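Local coordinates for protein ethylbenzene dehydrogenase alpha-subunit (Aromatoleum aromaticum, PDB 2IVF) that is a molybdopterin oxidoreductase family subunit that binds a molybdenum atom, an iron/sulfur cluster and the ligands MGD and MD1, at residues Y551-N561 against S573-K582. Numbering follows the deposited sequence.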
loop_
_atom_site.group_PDB
_atom_site.type_symbol
_atom_site.label_atom_id
_atom_site.label_comp_id
_atom_site.label_asym_id
_atom_site.label_seq_id
_atom_site.Cartn_x
_atom_site.Cartn_y
_atom_site.Cartn_z
ATOM N N TYR A 551 14.220 28.189 -4.561
ATOM C CA TYR A 551 14.506 29.446 -3.856
ATOM C C TYR A 551 14.517 30.654 -4.773
ATOM O O TYR A 551 13.936 31.667 -4.447
ATOM C CB TYR A 551 15.895 29.377 -3.167
ATOM C CG TYR A 551 16.307 30.586 -2.345
ATOM C CD1 TYR A 551 15.912 30.719 -1.015
ATOM C CD2 TYR A 551 17.175 31.571 -2.869
ATOM C CE1 TYR A 551 16.329 31.840 -0.239
ATOM C CE2 TYR A 551 17.582 32.632 -2.107
ATOM C CZ TYR A 551 17.160 32.757 -0.787
ATOM O OH TYR A 551 17.604 33.861 -0.096
ATOM N N TYR A 552 15.199 30.532 -5.902
ATOM C CA TYR A 552 15.402 31.628 -6.835
ATOM C C TYR A 552 14.270 31.856 -7.827
ATOM O O TYR A 552 14.087 32.956 -8.289
ATOM C CB TYR A 552 16.691 31.371 -7.616
ATOM C CG TYR A 552 17.909 31.680 -6.801
ATOM C CD1 TYR A 552 18.134 32.974 -6.352
ATOM C CD2 TYR A 552 18.834 30.686 -6.450
ATOM C CE1 TYR A 552 19.222 33.280 -5.591
ATOM C CE2 TYR A 552 19.991 31.013 -5.699
ATOM C CZ TYR A 552 20.165 32.305 -5.277
ATOM O OH TYR A 552 21.268 32.688 -4.515
ATOM N N HIS A 553 13.489 30.823 -8.129
ATOM C CA HIS A 553 12.512 30.917 -9.210
ATOM C C HIS A 553 11.088 30.592 -8.822
ATOM O O HIS A 553 10.161 30.966 -9.552
ATOM C CB HIS A 553 12.901 29.982 -10.361
ATOM C CG HIS A 553 14.193 30.349 -10.998
ATOM N ND1 HIS A 553 14.336 31.459 -11.793
ATOM C CD2 HIS A 553 15.419 29.788 -10.897
ATOM C CE1 HIS A 553 15.602 31.552 -12.173
ATOM N NE2 HIS A 553 16.271 30.533 -11.658
ATOM N N VAL A 554 10.889 29.922 -7.700
ATOM C CA VAL A 554 9.540 29.536 -7.341
ATOM C C VAL A 554 9.054 30.212 -6.064
ATOM O O VAL A 554 8.056 29.791 -5.450
ATOM C CB VAL A 554 9.388 28.001 -7.258
ATOM C CG1 VAL A 554 7.913 27.647 -7.170
ATOM C CG2 VAL A 554 10.046 27.283 -8.487
ATOM N N GLY A 555 9.793 31.243 -5.659
ATOM C CA GLY A 555 9.405 32.120 -4.567
ATOM C C GLY A 555 9.554 31.539 -3.173
ATOM O O GLY A 555 9.040 32.116 -2.213
ATOM N N TYR A 556 10.307 30.450 -3.044
ATOM C CA TYR A 556 10.484 29.821 -1.764
ATOM C C TYR A 556 11.419 30.588 -0.866
ATOM O O TYR A 556 11.468 30.299 0.318
ATOM C CB TYR A 556 10.951 28.363 -1.893
ATOM C CG TYR A 556 9.847 27.367 -2.189
ATOM C CD1 TYR A 556 9.443 27.101 -3.481
ATOM C CD2 TYR A 556 9.220 26.682 -1.161
ATOM C CE1 TYR A 556 8.433 26.135 -3.742
ATOM C CE2 TYR A 556 8.249 25.753 -1.408
ATOM C CZ TYR A 556 7.851 25.489 -2.690
ATOM O OH TYR A 556 6.845 24.569 -2.901
ATOM N N ASP A 557 12.112 31.609 -1.372
ATOM C CA ASP A 557 12.916 32.430 -0.481
ATOM C C ASP A 557 12.039 33.127 0.567
ATOM O O ASP A 557 12.503 33.468 1.659
ATOM C CB ASP A 557 13.703 33.511 -1.251
ATOM C CG ASP A 557 12.801 34.487 -1.994
ATOM O OD1 ASP A 557 11.925 34.046 -2.748
ATOM O OD2 ASP A 557 12.985 35.685 -1.877
ATOM N N GLN A 558 10.778 33.372 0.210
ATOM C CA GLN A 558 9.857 34.072 1.115
ATOM C C GLN A 558 9.423 33.167 2.254
ATOM O O GLN A 558 8.967 33.672 3.257
ATOM C CB GLN A 558 8.602 34.546 0.383
ATOM C CG GLN A 558 8.842 35.463 -0.766
ATOM C CD GLN A 558 7.667 35.492 -1.744
ATOM O OE1 GLN A 558 7.322 34.483 -2.380
ATOM N NE2 GLN A 558 7.068 36.670 -1.894
ATOM N N LEU A 559 9.519 31.846 2.081
ATOM C CA LEU A 559 9.215 30.903 3.141
ATOM C C LEU A 559 10.476 30.529 3.928
ATOM O O LEU A 559 10.511 30.605 5.154
ATOM C CB LEU A 559 8.632 29.622 2.566
ATOM C CG LEU A 559 7.223 29.651 1.951
ATOM C CD1 LEU A 559 6.989 30.855 1.070
ATOM C CD2 LEU A 559 6.926 28.397 1.213
ATOM N N TRP A 560 11.508 30.137 3.186
ATOM C CA TRP A 560 12.722 29.597 3.771
ATOM C C TRP A 560 13.619 30.595 4.503
ATOM O O TRP A 560 14.504 30.184 5.248
ATOM C CB TRP A 560 13.504 28.858 2.693
ATOM C CG TRP A 560 12.766 27.792 2.077
ATOM C CD1 TRP A 560 11.617 27.191 2.549
ATOM C CD2 TRP A 560 13.131 27.073 0.896
ATOM N NE1 TRP A 560 11.257 26.176 1.729
ATOM C CE2 TRP A 560 12.171 26.064 0.713
ATOM C CE3 TRP A 560 14.177 27.176 -0.016
ATOM C CZ2 TRP A 560 12.190 25.223 -0.377
ATOM C CZ3 TRP A 560 14.209 26.339 -1.092
ATOM C CH2 TRP A 560 13.221 25.353 -1.265
ATOM N N ASN A 561 13.402 31.896 4.297
ATOM C CA ASN A 561 14.111 32.929 5.040
ATOM C C ASN A 561 13.290 33.441 6.218
ATOM O O ASN A 561 13.614 34.469 6.788
ATOM C CB ASN A 561 14.485 34.103 4.112
ATOM C CG ASN A 561 15.511 33.710 3.070
ATOM O OD1 ASN A 561 16.275 32.760 3.266
ATOM N ND2 ASN A 561 15.539 34.436 1.962
ATOM N N SER A 573 19.323 33.211 8.614
ATOM C CA SER A 573 18.399 32.504 7.737
ATOM C C SER A 573 19.137 31.651 6.736
ATOM O O SER A 573 20.310 31.883 6.443
ATOM C CB SER A 573 17.545 33.477 6.920
ATOM O OG SER A 573 18.383 34.377 6.159
ATOM N N PHE A 574 18.388 30.705 6.196
ATOM C CA PHE A 574 18.781 29.880 5.073
ATOM C C PHE A 574 19.487 30.693 3.999
ATOM O O PHE A 574 20.570 30.337 3.591
ATOM C CB PHE A 574 17.564 29.225 4.442
ATOM C CG PHE A 574 17.895 28.423 3.223
ATOM C CD1 PHE A 574 18.345 27.115 3.342
ATOM C CD2 PHE A 574 17.790 28.986 1.957
ATOM C CE1 PHE A 574 18.688 26.398 2.231
ATOM C CE2 PHE A 574 18.117 28.246 0.813
ATOM C CZ PHE A 574 18.578 26.957 0.964
ATOM N N GLY A 575 18.875 31.778 3.547
ATOM C CA GLY A 575 19.460 32.573 2.459
ATOM C C GLY A 575 20.739 33.305 2.796
ATOM O O GLY A 575 21.600 33.539 1.926
ATOM N N ALA A 576 20.849 33.695 4.061
ATOM C CA ALA A 576 22.065 34.269 4.608
ATOM C C ALA A 576 23.201 33.244 4.637
ATOM O O ALA A 576 24.332 33.550 4.262
ATOM C CB ALA A 576 21.803 34.822 5.991
ATOM N N TYR A 577 22.903 32.033 5.088
ATOM C CA TYR A 577 23.841 30.933 4.973
ATOM C C TYR A 577 24.194 30.638 3.505
ATOM O O TYR A 577 25.359 30.425 3.182
ATOM C CB TYR A 577 23.273 29.679 5.630
ATOM C CG TYR A 577 23.450 29.610 7.143
ATOM C CD1 TYR A 577 24.679 29.267 7.705
ATOM C CD2 TYR A 577 22.382 29.837 8.000
ATOM C CE1 TYR A 577 24.838 29.152 9.108
ATOM C CE2 TYR A 577 22.524 29.740 9.398
ATOM C CZ TYR A 577 23.752 29.400 9.959
ATOM O OH TYR A 577 23.891 29.325 11.354
ATOM N N LEU A 578 23.197 30.654 2.618
ATOM C CA LEU A 578 23.455 30.483 1.174
ATOM C C LEU A 578 24.442 31.507 0.623
ATOM O O LEU A 578 25.399 31.153 -0.074
ATOM C CB LEU A 578 22.141 30.566 0.389
ATOM C CG LEU A 578 22.190 30.428 -1.135
ATOM C CD1 LEU A 578 22.796 29.130 -1.580
ATOM C CD2 LEU A 578 20.782 30.557 -1.656
ATOM N N ASP A 579 24.194 32.776 0.923
ATOM C CA ASP A 579 25.097 33.828 0.476
ATOM C C ASP A 579 26.515 33.603 0.953
ATOM O O ASP A 579 27.455 33.862 0.216
ATOM C CB ASP A 579 24.613 35.201 0.943
ATOM C CG ASP A 579 23.495 35.748 0.074
ATOM O OD1 ASP A 579 22.980 35.014 -0.822
ATOM O OD2 ASP A 579 23.124 36.919 0.304
ATOM N N GLU A 580 26.666 33.178 2.205
ATOM C CA GLU A 580 27.979 32.924 2.785
ATOM C C GLU A 580 28.634 31.742 2.069
ATOM O O GLU A 580 29.812 31.763 1.731
ATOM C CB GLU A 580 27.833 32.622 4.274
ATOM C CG GLU A 580 29.169 32.533 4.964
ATOM C CD GLU A 580 29.094 31.913 6.335
ATOM O OE1 GLU A 580 28.018 31.931 6.960
ATOM O OE2 GLU A 580 30.131 31.412 6.797
ATOM N N ALA A 581 27.840 30.717 1.833
ATOM C CA ALA A 581 28.303 29.528 1.144
ATOM C C ALA A 581 28.742 29.812 -0.280
ATOM O O ALA A 581 29.800 29.335 -0.694
ATOM C CB ALA A 581 27.243 28.456 1.162
ATOM N N LYS A 582 27.981 30.602 -1.033
ATOM C CA LYS A 582 28.459 30.951 -2.394
ATOM C C LYS A 582 29.594 31.917 -2.416
ATOM O O LYS A 582 30.394 31.892 -3.347
ATOM C CB LYS A 582 27.364 31.395 -3.358
ATOM C CG LYS A 582 26.444 32.475 -2.919
ATOM C CD LYS A 582 24.975 31.998 -3.230
ATOM C CE LYS A 582 24.587 32.131 -4.722
ATOM N NZ LYS A 582 24.661 33.522 -5.196
HETATM O O HOH W 1 19.837 34.910 -0.842
HETATM O O HOH W 2 21.171 34.838 -2.793
HETATM O O HOH W 3 15.778 29.290 7.363
#
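Asn561 and Gly575 make the one direct hydrogen bond between 551-561 and 573-582, and the amide shows how a single side chain can serve two neighbours. Its OD1 takes the backbone N-H of Gly575 in the first turn of helix 574-583 (N to OD1 2.8 Å), the bond bent and the donor tilted from the carbonyl plane. On the other branch, ND2 gives an almost straight bond to Tyr551 OH, lying in the amide plane (3.0 Å, 176°), so both ends of the amide are held and its rotation is fixed. The same Tyr551 hydroxyl rests on Gly575 CA, where the helix carries no side chain to keep it off.

Beside this polar seam lies an aromatic cluster. Trp560 turns the edge of its six-membered ring to the face of Phe574 (centroids 5.7 Å apart, planes at 70°), while Tyr551 meets the edge of Phe574 through CD1 and CE1. Leu578, with CG swung away from its own backbone N (chi1 179°), brings methyl CD2 over one face of the Tyr551 ring, a CH-pi contact, and 3.6 Å from Tyr552 OH. The bent chain of Lys582 brings CE to the same hydroxyl from roughly a right angle to the leucine methyl.

Water completes the interface: two molecules link the hydroxyls of Tyr551 and Tyr552 separately to Asp579 OD1, and a third donates to Trp560 O and accepts from Phe574 N.

Further out, Ser573 OG caps helix 574-583 through a weak bond from Ala576 N, and Trp560 NE1 is held by Ile937 O. This is helix-to-helix packing across a short helix-free connection within the molybdopterin oxidoreductase fold, with the Trp560 side chain about 12 Å from the bound MD1.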